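Local coordinates for outer membrane protein SusF (Bacteroides thetaiotaomicron, PDB 4FE9), which binds starch at the bacterial cell surface through carbohydrate-binding modules before the glycan is transported into the periplasm for degradation, at residues Y270-P275 and N304-F309; L263-S268 and G297-A302; G334-D337 and L342-G345; A347-V352 and G399-P404. All blocks are in the same frame, centred on the assembly; numbering follows the deposited sequence.

Interaction 1: residues Y270-P275 and N304-F309. With GLC (alpha-D-glucopyranose), chain C; GLC (alpha-D-glucopyranose), chain B.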
loop_
_atom_site.group_PDB
_atom_site.type_symbol
_atom_site.label_atom_id
_atom_site.label_comp_id
_atom_site.label_asym_id
_atom_site.label_seq_id
_atom_site.Cartn_x
_atom_site.Cartn_y
_atom_site.Cartn_z
ATOM N N TYR A 270 -10.078 23.132 -17.049
ATOM C CA TYR A 270 -11.416 22.600 -17.431
ATOM C C TYR A 270 -12.518 23.273 -16.662
ATOM O O TYR A 270 -13.553 22.654 -16.377
ATOM C CB TYR A 270 -11.516 21.078 -17.194
ATOM C CG TYR A 270 -10.455 20.261 -17.886
ATOM C CD1 TYR A 270 -10.535 19.985 -19.246
ATOM C CD2 TYR A 270 -9.372 19.797 -17.195
ATOM C CE1 TYR A 270 -9.531 19.249 -19.895
ATOM C CE2 TYR A 270 -8.347 19.110 -17.831
ATOM C CZ TYR A 270 -8.457 18.806 -19.176
ATOM O OH TYR A 270 -7.438 18.115 -19.806
ATOM N N ASN A 271 -12.230 24.467 -16.159
ATOM C CA ASN A 271 -13.218 25.253 -15.468
ATOM C C ASN A 271 -13.599 24.678 -14.119
ATOM O O ASN A 271 -14.715 24.885 -13.640
ATOM C CB ASN A 271 -14.465 25.447 -16.344
ATOM C CG ASN A 271 -15.194 26.757 -16.040
ATOM O OD1 ASN A 271 -14.561 27.803 -15.867
ATOM N ND2 ASN A 271 -16.509 26.688 -15.901
ATOM N N TRP A 272 -12.657 23.981 -13.479
ATOM C CA TRP A 272 -12.955 23.248 -12.227
ATOM C C TRP A 272 -14.364 22.596 -12.193
ATOM O O TRP A 272 -15.082 22.701 -11.194
ATOM C CB TRP A 272 -12.753 24.162 -11.000
ATOM C CG TRP A 272 -11.305 24.409 -10.683
ATOM C CD1 TRP A 272 -10.613 25.594 -10.817
ATOM C CD2 TRP A 272 -10.345 23.427 -10.304
ATOM N NE1 TRP A 272 -9.275 25.394 -10.528
ATOM C CE2 TRP A 272 -9.091 24.081 -10.183
ATOM C CE3 TRP A 272 -10.412 22.046 -10.068
ATOM C CZ2 TRP A 272 -7.922 23.396 -9.843
ATOM C CZ3 TRP A 272 -9.244 21.370 -9.706
ATOM C CH2 TRP A 272 -8.029 22.046 -9.567
ATOM N N GLY A 273 -14.706 21.855 -13.248
ATOM C CA GLY A 273 -15.841 20.919 -13.199
ATOM C C GLY A 273 -17.217 21.551 -13.322
ATOM O O GLY A 273 -18.232 20.912 -13.021
ATOM N N THR A 274 -17.270 22.809 -13.761
ATOM C CA THR A 274 -18.569 23.476 -14.005
ATOM C C THR A 274 -18.819 23.573 -15.511
ATOM O O THR A 274 -17.885 23.853 -16.279
ATOM C CB THR A 274 -18.620 24.904 -13.366
ATOM O OG1 THR A 274 -17.998 24.873 -12.076
ATOM C CG2 THR A 274 -20.063 25.383 -13.198
ATOM N N PRO A 275 -20.023 23.150 -15.951
ATOM C CA PRO A 275 -21.042 22.530 -15.087
ATOM C C PRO A 275 -20.881 20.984 -14.941
ATOM O O PRO A 275 -20.106 20.363 -15.673
ATOM C CB PRO A 275 -22.342 22.855 -15.811
ATOM C CG PRO A 275 -21.949 22.840 -17.273
ATOM C CD PRO A 275 -20.496 23.289 -17.344
ATOM N N ASN A 304 1.831 24.094 -14.491
ATOM C CA ASN A 304 0.965 24.712 -13.469
ATOM C C ASN A 304 -0.527 24.434 -13.592
ATOM O O ASN A 304 -1.330 24.991 -12.843
ATOM C CB ASN A 304 1.211 26.220 -13.385
ATOM C CG ASN A 304 2.656 26.563 -13.004
ATOM O OD1 ASN A 304 3.486 25.674 -12.746
ATOM N ND2 ASN A 304 2.977 27.839 -13.046
ATOM N N ASP A 305 -0.905 23.608 -14.558
ATOM C CA ASP A 305 -2.246 23.001 -14.552
ATOM C C ASP A 305 -2.483 22.266 -13.222
ATOM O O ASP A 305 -1.610 21.567 -12.743
ATOM C CB ASP A 305 -2.378 22.021 -15.726
ATOM C CG ASP A 305 -2.685 22.738 -17.076
ATOM O OD1 ASP A 305 -3.190 23.905 -17.034
ATOM O OD2 ASP A 305 -2.440 22.118 -18.171
ATOM N N GLN A 306 -3.647 22.471 -12.617
ATOM C CA GLN A 306 -4.061 21.649 -11.463
ATOM C C GLN A 306 -5.214 20.748 -11.844
ATOM O O GLN A 306 -6.083 21.155 -12.589
ATOM C CB GLN A 306 -4.467 22.537 -10.291
ATOM C CG GLN A 306 -3.280 23.331 -9.711
ATOM C CD GLN A 306 -3.704 24.374 -8.714
ATOM O OE1 GLN A 306 -4.389 24.078 -7.739
ATOM N NE2 GLN A 306 -3.232 25.585 -8.907
ATOM N N VAL A 307 -5.208 19.522 -11.333
ATOM C CA VAL A 307 -6.298 18.570 -11.599
ATOM C C VAL A 307 -6.774 17.836 -10.355
ATOM O O VAL A 307 -6.010 17.652 -9.395
ATOM C CB VAL A 307 -5.885 17.522 -12.658
ATOM C CG1 VAL A 307 -5.631 18.200 -14.031
ATOM C CG2 VAL A 307 -4.694 16.757 -12.206
ATOM N N LYS A 308 -8.003 17.316 -10.422
ATOM C CA LYS A 308 -8.503 16.344 -9.426
ATOM C C LYS A 308 -9.343 15.251 -10.145
ATOM O O LYS A 308 -9.722 15.421 -11.302
ATOM C CB LYS A 308 -9.376 17.046 -8.390
ATOM C CG LYS A 308 -8.599 17.734 -7.297
ATOM C CD LYS A 308 -9.499 18.272 -6.261
ATOM C CE LYS A 308 -9.494 17.397 -5.039
ATOM N NZ LYS A 308 -10.141 18.086 -3.887
ATOM N N PHE A 309 -9.619 14.160 -9.448
ATOM C CA PHE A 309 -10.287 12.999 -10.034
ATOM C C PHE A 309 -11.513 12.686 -9.214
ATOM O O PHE A 309 -11.559 13.008 -8.033
ATOM C CB PHE A 309 -9.350 11.783 -10.042
ATOM C CG PHE A 309 -8.109 11.990 -10.833
ATOM C CD1 PHE A 309 -6.958 12.494 -10.227
ATOM C CD2 PHE A 309 -8.070 11.675 -12.183
ATOM C CE1 PHE A 309 -5.792 12.697 -10.968
ATOM C CE2 PHE A 309 -6.926 11.943 -12.952
ATOM C CZ PHE A 309 -5.782 12.447 -12.329
HETATM C C1 GLC C . -11.988 22.767 -6.695
HETATM C C2 GLC C . -10.502 23.002 -6.549
HETATM C C3 GLC C . -10.221 24.409 -5.996
HETATM C C4 GLC C . -10.895 25.468 -6.842
HETATM C C5 GLC C . -12.388 25.153 -6.886
HETATM C C6 GLC C . -13.135 26.132 -7.783
HETATM O O2 GLC C . -10.033 22.057 -5.598
HETATM O O3 GLC C . -8.812 24.643 -5.957
HETATM O O4 GLC C . -10.677 26.755 -6.238
HETATM O O5 GLC C . -12.597 23.846 -7.419
HETATM O O6 GLC C . -14.534 25.972 -7.551
HETATM C C1 GLC B . -15.227 20.151 -3.492
HETATM C C2 GLC B . -13.891 19.540 -3.900
HETATM C C3 GLC B . -12.871 20.613 -4.209
HETATM C C4 GLC B . -13.422 21.561 -5.257
HETATM C C5 GLC B . -14.752 22.106 -4.805
HETATM C C6 GLC B . -15.357 23.014 -5.871
HETATM O O2 GLC B . -13.407 18.743 -2.834
HETATM O O3 GLC B . -11.644 20.037 -4.674
HETATM O O4 GLC B . -12.550 22.653 -5.398
HETATM O O5 GLC B . -15.670 21.045 -4.513
HETATM O O6 GLC B . -16.603 23.497 -5.370
#

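Interaction 2: residues L263-S268 and G297-A302. With EDO (1,2-ethanediol), chain F.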
loop_
_atom_site.group_PDB
_atom_site.type_symbol
_atom_site.label_atom_id
_atom_site.label_comp_id
_atom_site.label_asym_id
_atom_site.label_seq_id
_atom_site.Cartn_x
_atom_site.Cartn_y
_atom_site.Cartn_z
ATOM N N LEU A 263 -14.177 6.772 -13.786
ATOM C CA LEU A 263 -13.348 7.823 -13.195
ATOM C C LEU A 263 -13.162 8.983 -14.163
ATOM O O LEU A 263 -13.042 8.783 -15.385
ATOM C CB LEU A 263 -11.970 7.276 -12.798
ATOM C CG LEU A 263 -11.204 8.176 -11.828
ATOM C CD1 LEU A 263 -11.787 8.069 -10.412
ATOM C CD2 LEU A 263 -9.732 7.845 -11.835
ATOM N N TYR A 264 -13.189 10.192 -13.615
ATOM C CA TYR A 264 -13.187 11.404 -14.414
ATOM C C TYR A 264 -12.196 12.383 -13.819
ATOM O O TYR A 264 -11.912 12.333 -12.612
ATOM C CB TYR A 264 -14.566 12.043 -14.429
ATOM C CG TYR A 264 -15.646 11.194 -15.084
ATOM C CD1 TYR A 264 -15.947 11.337 -16.440
ATOM C CD2 TYR A 264 -16.389 10.283 -14.332
ATOM C CE1 TYR A 264 -16.954 10.575 -17.040
ATOM C CE2 TYR A 264 -17.363 9.496 -14.919
ATOM C CZ TYR A 264 -17.617 9.616 -16.276
ATOM O OH TYR A 264 -18.624 8.880 -16.830
ATOM N N MET A 265 -11.551 13.137 -14.701
ATOM C CA MET A 265 -10.591 14.159 -14.324
ATOM C C MET A 265 -11.139 15.517 -14.704
ATOM O O MET A 265 -11.776 15.671 -15.752
ATOM C CB MET A 265 -9.273 13.927 -15.052
ATOM C CG MET A 265 -8.221 15.043 -14.835
ATOM S SD MET A 265 -6.642 14.633 -15.547
ATOM C CE MET A 265 -6.952 15.099 -17.251
ATOM N N THR A 266 -11.083 16.441 -13.753
ATOM C CA THR A 266 -11.263 17.847 -14.035
ATOM C C THR A 266 -10.042 18.614 -13.512
ATOM O O THR A 266 -9.008 18.004 -13.175
ATOM C CB THR A 266 -12.557 18.379 -13.415
ATOM O OG1 THR A 266 -12.842 19.684 -13.929
ATOM C CG2 THR A 266 -12.461 18.433 -11.877
ATOM N N GLY A 267 -10.110 19.944 -13.556
ATOM C CA GLY A 267 -8.903 20.743 -13.609
ATOM C C GLY A 267 -9.144 22.231 -13.701
ATOM O O GLY A 267 -10.265 22.688 -14.011
ATOM N N SER A 268 -8.106 22.995 -13.353
ATOM C CA SER A 268 -8.046 24.428 -13.676
ATOM C C SER A 268 -8.267 24.665 -15.160
ATOM O O SER A 268 -9.107 25.466 -15.535
ATOM C CB SER A 268 -6.709 25.054 -13.215
ATOM O OG SER A 268 -5.592 24.278 -13.626
ATOM N N GLY A 297 -5.479 7.405 -19.119
ATOM C CA GLY A 297 -5.793 8.294 -20.209
ATOM C C GLY A 297 -4.534 8.924 -20.733
ATOM O O GLY A 297 -3.514 8.958 -20.039
ATOM N N ILE A 298 -4.586 9.419 -21.954
ATOM C CA ILE A 298 -3.505 10.276 -22.456
ATOM C C ILE A 298 -3.966 11.702 -22.617
ATOM O O ILE A 298 -5.059 11.952 -23.138
ATOM C CB ILE A 298 -2.924 9.751 -23.739
ATOM C CG1 ILE A 298 -2.014 8.568 -23.432
ATOM C CG2 ILE A 298 -2.129 10.866 -24.480
ATOM C CD1 ILE A 298 -1.575 7.786 -24.640
ATOM N N PHE A 299 -3.299 12.601 -21.892
ATOM C CA PHE A 299 -3.803 13.949 -21.689
ATOM C C PHE A 299 -2.662 14.953 -21.874
ATOM O O PHE A 299 -1.482 14.594 -21.760
ATOM C CB PHE A 299 -4.396 14.123 -20.290
ATOM C CG PHE A 299 -5.617 13.290 -20.030
ATOM C CD1 PHE A 299 -6.838 13.592 -20.653
ATOM C CD2 PHE A 299 -5.579 12.270 -19.087
ATOM C CE1 PHE A 299 -7.969 12.822 -20.411
ATOM C CE2 PHE A 299 -6.715 11.493 -18.831
ATOM C CZ PHE A 299 -7.929 11.819 -19.436
ATOM N N TYR A 300 -3.025 16.192 -22.214
ATOM C CA TYR A 300 -2.040 17.274 -22.314
ATOM C C TYR A 300 -2.048 18.059 -21.076
ATOM O O TYR A 300 -3.087 18.563 -20.679
ATOM C CB TYR A 300 -2.313 18.202 -23.501
ATOM C CG TYR A 300 -1.171 19.187 -23.719
ATOM C CD1 TYR A 300 0.088 18.731 -24.160
ATOM C CD2 TYR A 300 -1.265 20.477 -23.268
ATOM C CE1 TYR A 300 1.181 19.579 -24.236
ATOM C CE2 TYR A 300 -0.158 21.342 -23.325
ATOM C CZ TYR A 300 1.062 20.871 -23.800
ATOM O OH TYR A 300 2.162 21.712 -23.884
ATOM N N PHE A 301 -0.870 18.238 -20.468
ATOM C CA PHE A 301 -0.767 19.182 -19.331
ATOM C C PHE A 301 0.228 20.314 -19.639
ATOM O O PHE A 301 1.337 20.065 -20.128
ATOM C CB PHE A 301 -0.376 18.461 -18.044
ATOM C CG PHE A 301 -1.351 17.395 -17.619
ATOM C CD1 PHE A 301 -2.462 17.712 -16.827
ATOM C CD2 PHE A 301 -1.150 16.084 -17.977
ATOM C CE1 PHE A 301 -3.363 16.700 -16.400
ATOM C CE2 PHE A 301 -2.039 15.067 -17.549
ATOM C CZ PHE A 301 -3.123 15.389 -16.741
ATOM N N ALA A 302 -0.265 21.531 -19.542
ATOM C CA ALA A 302 0.576 22.742 -19.412
ATOM C C ALA A 302 1.353 22.733 -18.091
ATOM O O ALA A 302 1.076 21.924 -17.193
ATOM C CB ALA A 302 -0.291 23.966 -19.480
HETATM C C1 EDO F . -7.990 9.863 -23.281
HETATM O O1 EDO F . -6.862 8.992 -23.436
HETATM C C2 EDO F . -8.895 9.249 -22.240
HETATM O O2 EDO F . -10.069 10.054 -22.118
#

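Interaction 3: residues G334-D337 and L342-G345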
loop_
_atom_site.group_PDB
_atom_site.type_symbol
_atom_site.label_atom_id
_atom_site.label_comp_id
_atom_site.label_asym_id
_atom_site.label_seq_id
_atom_site.Cartn_x
_atom_site.Cartn_y
_atom_site.Cartn_z
ATOM N N GLY A 334 7.078 16.688 -12.825
ATOM C CA GLY A 334 7.222 17.793 -11.888
ATOM C C GLY A 334 6.015 17.972 -11.020
ATOM O O GLY A 334 5.566 19.096 -10.812
ATOM N N LEU A 335 5.503 16.864 -10.455
ATOM C CA LEU A 335 4.193 16.893 -9.758
ATOM C C LEU A 335 4.343 17.456 -8.339
ATOM O O LEU A 335 5.276 17.113 -7.638
ATOM C CB LEU A 335 3.585 15.474 -9.681
ATOM C CG LEU A 335 3.261 14.754 -10.992
ATOM C CD1 LEU A 335 2.857 13.308 -10.692
ATOM C CD2 LEU A 335 2.120 15.515 -11.749
ATOM N N SER A 336 3.339 18.167 -7.864
ATOM C CA SER A 336 3.326 18.547 -6.465
ATOM C C SER A 336 1.927 18.755 -5.924
ATOM O O SER A 336 0.945 18.806 -6.681
ATOM C CB SER A 336 4.165 19.832 -6.249
ATOM O OG SER A 336 3.495 20.972 -6.787
ATOM N N ASP A 337 1.862 19.018 -4.623
ATOM C CA ASP A 337 0.611 19.198 -3.928
ATOM C C ASP A 337 0.330 20.678 -3.842
ATOM O O ASP A 337 1.215 21.463 -3.528
ATOM C CB ASP A 337 0.729 18.592 -2.522
ATOM C CG ASP A 337 -0.523 18.771 -1.688
ATOM O OD1 ASP A 337 -1.527 19.351 -2.178
ATOM O OD2 ASP A 337 -0.497 18.321 -0.519
ATOM N N LEU A 342 -3.737 18.205 -7.388
ATOM C CA LEU A 342 -2.530 17.746 -8.022
ATOM C C LEU A 342 -2.045 18.731 -9.088
ATOM O O LEU A 342 -2.770 19.034 -10.065
ATOM C CB LEU A 342 -2.723 16.364 -8.628
ATOM C CG LEU A 342 -1.495 15.804 -9.327
ATOM C CD1 LEU A 342 -0.384 15.550 -8.342
ATOM C CD2 LEU A 342 -1.813 14.549 -10.106
ATOM N N LYS A 343 -0.826 19.229 -8.902
ATOM C CA LYS A 343 -0.269 20.252 -9.783
ATOM C C LYS A 343 0.800 19.653 -10.673
ATOM O O LYS A 343 1.683 18.931 -10.210
ATOM C CB LYS A 343 0.305 21.426 -8.970
ATOM C CG LYS A 343 1.191 22.404 -9.793
ATOM C CD LYS A 343 1.226 23.795 -9.150
ATOM C CE LYS A 343 2.596 24.449 -9.318
ATOM N NZ LYS A 343 2.817 25.540 -8.296
ATOM N N VAL A 344 0.661 19.870 -11.968
ATOM C CA VAL A 344 1.628 19.372 -12.889
ATOM C C VAL A 344 2.588 20.523 -13.232
ATOM O O VAL A 344 2.141 21.637 -13.509
ATOM C CB VAL A 344 0.948 18.859 -14.194
ATOM C CG1 VAL A 344 1.983 18.276 -15.119
ATOM C CG2 VAL A 344 -0.128 17.813 -13.854
ATOM N N GLY A 345 3.885 20.271 -13.109
ATOM C CA GLY A 345 4.873 21.359 -13.209
ATOM C C GLY A 345 5.522 21.494 -14.583
ATOM O O GLY A 345 5.877 22.611 -15.008
#

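Interaction 4: residues A347-V352 and G399-P404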
loop_
_atom_site.group_PDB
_atom_site.type_symbol
_atom_site.label_atom_id
_atom_site.label_comp_id
_atom_site.label_asym_id
_atom_site.label_seq_id
_atom_site.Cartn_x
_atom_site.Cartn_y
_atom_site.Cartn_z
ATOM N N ALA A 347 5.149 20.939 -18.570
ATOM C CA ALA A 347 4.144 20.796 -19.646
ATOM C C ALA A 347 4.453 19.599 -20.528
ATOM O O ALA A 347 5.596 19.186 -20.638
ATOM C CB ALA A 347 4.045 22.084 -20.493
ATOM N N GLY A 348 3.407 18.957 -21.044
ATOM C CA GLY A 348 3.603 17.825 -21.963
ATOM C C GLY A 348 2.413 16.875 -22.022
ATOM O O GLY A 348 1.389 17.100 -21.365
ATOM N N TRP A 349 2.489 15.926 -22.956
ATOM C CA TRP A 349 1.583 14.777 -23.011
ATOM C C TRP A 349 2.044 13.725 -22.034
ATOM O O TRP A 349 3.208 13.325 -22.061
ATOM C CB TRP A 349 1.545 14.185 -24.444
ATOM C CG TRP A 349 0.779 15.068 -25.443
ATOM C CD1 TRP A 349 1.303 16.029 -26.267
ATOM C CD2 TRP A 349 -0.641 15.095 -25.659
ATOM N NE1 TRP A 349 0.282 16.728 -26.888
ATOM C CE2 TRP A 349 -0.901 16.089 -26.629
ATOM C CE3 TRP A 349 -1.710 14.333 -25.168
ATOM C CZ2 TRP A 349 -2.188 16.375 -27.078
ATOM C CZ3 TRP A 349 -2.979 14.596 -25.639
ATOM C CH2 TRP A 349 -3.212 15.612 -26.583
ATOM N N TYR A 350 1.106 13.201 -21.240
ATOM C CA TYR A 350 1.408 12.132 -20.282
ATOM C C TYR A 350 0.347 11.027 -20.346
ATOM O O TYR A 350 -0.825 11.309 -20.506
ATOM C CB TYR A 350 1.441 12.712 -18.863
ATOM C CG TYR A 350 2.542 13.757 -18.651
ATOM C CD1 TYR A 350 3.866 13.381 -18.552
ATOM C CD2 TYR A 350 2.240 15.103 -18.562
ATOM C CE1 TYR A 350 4.871 14.327 -18.381
ATOM C CE2 TYR A 350 3.237 16.054 -18.369
ATOM C CZ TYR A 350 4.543 15.652 -18.263
ATOM O OH TYR A 350 5.551 16.599 -18.095
ATOM N N LEU A 351 0.786 9.786 -20.265
ATOM C CA LEU A 351 -0.079 8.674 -19.844
ATOM C C LEU A 351 -0.335 8.744 -18.344
ATOM O O LEU A 351 0.598 8.575 -17.533
ATOM C CB LEU A 351 0.554 7.312 -20.201
ATOM C CG LEU A 351 -0.341 6.074 -19.883
ATOM C CD1 LEU A 351 -0.149 4.939 -20.873
ATOM C CD2 LEU A 351 -0.139 5.578 -18.503
ATOM N N VAL A 352 -1.562 9.110 -17.979
ATOM C CA VAL A 352 -1.967 9.140 -16.603
ATOM C C VAL A 352 -2.572 7.784 -16.195
ATOM O O VAL A 352 -3.472 7.260 -16.876
ATOM C CB VAL A 352 -2.996 10.227 -16.386
ATOM C CG1 VAL A 352 -3.488 10.205 -14.968
ATOM C CG2 VAL A 352 -2.380 11.620 -16.714
ATOM N N GLY A 399 -2.004 18.364 -31.520
ATOM C CA GLY A 399 -1.457 17.595 -32.616
ATOM C C GLY A 399 -1.793 16.122 -32.490
ATOM O O GLY A 399 -2.691 15.740 -31.728
ATOM N N GLU A 400 -0.976 15.283 -33.116
ATOM C CA GLU A 400 -1.370 13.926 -33.390
ATOM C C GLU A 400 -0.188 13.010 -33.215
ATOM O O GLU A 400 0.937 13.365 -33.569
ATOM C CB GLU A 400 -1.977 13.819 -34.814
ATOM C CG GLU A 400 -3.255 14.684 -34.971
ATOM C CD GLU A 400 -3.898 14.619 -36.376
ATOM O OE1 GLU A 400 -5.084 15.003 -36.481
ATOM O OE2 GLU A 400 -3.216 14.219 -37.364
ATOM N N PHE A 401 -0.397 11.929 -32.476
ATOM C CA PHE A 401 0.564 10.849 -32.466
ATOM C C PHE A 401 0.460 10.145 -33.813
ATOM O O PHE A 401 -0.632 9.976 -34.342
ATOM C CB PHE A 401 0.253 9.861 -31.310
ATOM C CG PHE A 401 0.305 10.493 -29.925
ATOM C CD1 PHE A 401 -0.612 11.438 -29.550
ATOM C CD2 PHE A 401 1.258 10.100 -29.004
ATOM C CE1 PHE A 401 -0.547 12.043 -28.290
ATOM C CE2 PHE A 401 1.306 10.679 -27.734
ATOM C CZ PHE A 401 0.395 11.652 -27.389
ATOM N N VAL A 402 1.592 9.725 -34.361
ATOM C CA VAL A 402 1.606 9.089 -35.665
ATOM C C VAL A 402 2.459 7.865 -35.633
ATOM O O VAL A 402 3.522 7.865 -35.027
ATOM C CB VAL A 402 2.105 10.083 -36.781
ATOM C CG1 VAL A 402 2.054 9.413 -38.174
ATOM C CG2 VAL A 402 1.257 11.347 -36.766
ATOM N N SER A 403 1.919 6.768 -36.158
ATOM C CA SER A 403 2.607 5.487 -36.157
ATOM C C SER A 403 3.653 5.423 -37.260
ATOM O O SER A 403 3.590 6.186 -38.219
ATOM C CB SER A 403 1.594 4.336 -36.336
ATOM O OG SER A 403 0.907 4.426 -37.587
ATOM N N PRO A 404 4.592 4.488 -37.138
ATOM C CA PRO A 404 5.485 4.031 -38.215
ATOM C C PRO A 404 4.694 3.396 -39.340
ATOM O O PRO A 404 3.873 2.517 -39.082
ATOM C CB PRO A 404 6.329 2.949 -37.535
ATOM C CG PRO A 404 6.045 3.095 -36.038
ATOM C CD PRO A 404 4.681 3.634 -35.949
#

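Interaction 1: residues Y270-P275 and N304-F309
Trp272 and Lys308 line the glycan pocket of carbohydrate-binding module 2. Trp272 sits in the loop after strand 264-267, and Gln306 and Lys308 lie on strand 306-310. The far edge of the indole meets the strand: Trp272 CZ2 lies 3.6 Å from Gln306 CB, close to the ring plane. Trp272 CH2 also comes near the backbone, 4.2 Å from Val307 N. The glucose of chain C lies over one face of the indole. Its C2 is 3.6 Å from Trp272 CE3, and its O5 is 3.6 Å from Trp272 CG. Lys308 serves the next sugar, the glucose of chain B. The Lys308 chain bends at chi3 (103°), and Lys308 NZ donates a hydrogen bond of 2.6 Å to O3 of the chain B glucose. A weak bond reaches O2 as well. Asp318 forms a salt bridge with the same NZ, which would favour its positive charge. Gln306 turns its OE1 to Asn341, another pocket residue. A serine in place of Trp272 would probably leave the chain C glucose without its flat apolar platform and the Gln306 CB without its ring-edge neighbour. An aromatic platform beside polar side chains that grip the hydroxyls is typical of starch-binding modules.

Interaction 2: residues L263-S268 and G297-A302
Met265 on strand 264-267 reaches across the interior of carbohydrate-binding module 2 to Phe299 and Phe301 on strand 294-301. The two strands are not paired here, and the contact is made by side chains.

The first kind of interaction is CH-pi. Met265 CE stands over the centre of the Phe299 ring, 3.6 Å from the centroid and only 12° off the ring normal. Met265 CE lies nearest to Phe299 CG, at 3.6 Å. The methionine chain runs out extended, with CG anti to the backbone N (chi1 174°), and then bends at chi3 (82°). That last turn brings the methyl group over the ring.

The second kind is Met-aromatic. Met265 SD meets the edge of the Phe301 ring, with CZ at 3.8 Å. The same sulfur stands above the Phe299 face, farther off, 4.7 Å from the ring centroid. One thioether thus serves two rings, one by its face and one by its edge. An alanine at Phe299 is likely to open a gap beneath the Met265 methyl and let the end of that side chain turn.

Hydrogen bonding concerns a bound 1,2-ethanediol, probably from the crystallisation liquor. Ile298 N donates to its O1 at 2.7 Å, nearly straight.

Around the contact, Leu285, Val307 and Phe309 also touch Met265, and Phe365 meets Phe301. Strand 283-287 lies between the two strands in the sheet, and apolar side chains meeting past it are typical of the core of an Ig-like beta fold.

Interaction 3: residues G334-D337 and L342-G345
Ser336 and Lys343 form the antiparallel hydrogen-bonded pair of a beta hairpin. Ser336 N donates to Lys343 O at 3.0 Å, in the carbonyl plane. Lys343 N returns a bond of 2.9 Å to Ser336 O, with an N-H...O angle of 162°. Lys343 O also receives a CA-H...O contact from Leu335 CA at 3.3 Å. On the face of this pair, Ser336 OG lies 3.9 Å from Lys343 CB. The lysine chain then leads away from the serine, and its NZ makes a long, weak ion pair with Glu338.

The apolar side is built differently. Leu335 and Val344 lie side by side and point the same way, with Leu335 CD2 3.8 Å from Val344 CG2. Leu342 CG stands opposite its backbone N (chi1 180°), bringing Leu342 CD1 within 4.2 Å of Leu335 CB. Phe365 touches all three of these residues.

Further out, Gly334 is the first residue to leave helix 327-333, with a positive phi (65°) that suits glycine. This turn brings the chain into the hairpin. Leu342 and Val344 are bonded through their backbones to the 304-307 region. Backbone bonds therefore fix the register of the pair, while the leucine and valine side chains bury apolar surface beside it.

Interaction 4: residues A347-V352 and G399-P404
Trp349 and Phe401 make a buried aromatic contact between two carbohydrate-binding modules. Trp349 lies on strand 348-357 of module 2, and Phe401 lies on the short strand 401-402 of module 3. The backbones stay well apart, with 10.3 Å between Trp349 CA and Phe401 CA, and the two side chains bridge the gap.

The rings meet edge-to-face, in a T-shaped pair. The edge of Phe401 is directed at the face of Trp349. The planes stand at 83°, and the centroids of the indole five-membered ring and the phenyl ring are 5.3 Å apart. Two phenyl atoms do the touching. Phe401 CZ is 4.0 Å from Trp349 CG, and Phe401 CE1 is 4.0 Å from Trp349 CE3. The phenyl edge therefore spans the inner part of the indole, from CG across CD2 to CE3. In Phe401, CG stands anti to the carbonyl carbon (chi1 -60°), and this carries the ring toward the tryptophan.

The indole is held by more than this pair. Its NE1 donates a hydrogen bond to Thr396 O, which should restrain the rotation of the ring. That bond satisfies a buried polar atom and adds a second link to module 3.

Each ring has a further aromatic neighbour: Tyr300 meets Trp349 edge-to-face, and Phe462 does the same with Phe401. Strand 348-357 runs between strands 294-301 and 360-366 in its sheet. Strand 401-402 is an outer strand of a small antiparallel sheet, bonded to strand 458-461.

Overall arrangement
Interactions 1, 2 and 3 lie within carbohydrate-binding module 2, while interaction 4 joins it to module 3. Strands of all four contribute to one antiparallel sheet of module 2. Interaction 2 is core packing of sulfur and rings. Interaction 4 is also buried, but purely aromatic and set between modules. Interactions 1 and 3 are partly buried. The first sets a sugar over an indole face and adds polar bonds to sugar hydroxyls, and the second relies on backbone pairing at an outer hairpin. Strand 306-310 lies between strand 264-267 of interaction 2 and strand 341-343 of interaction 3. Strands 294-301 and 348-357 pair directly, linking interactions 2 and 4.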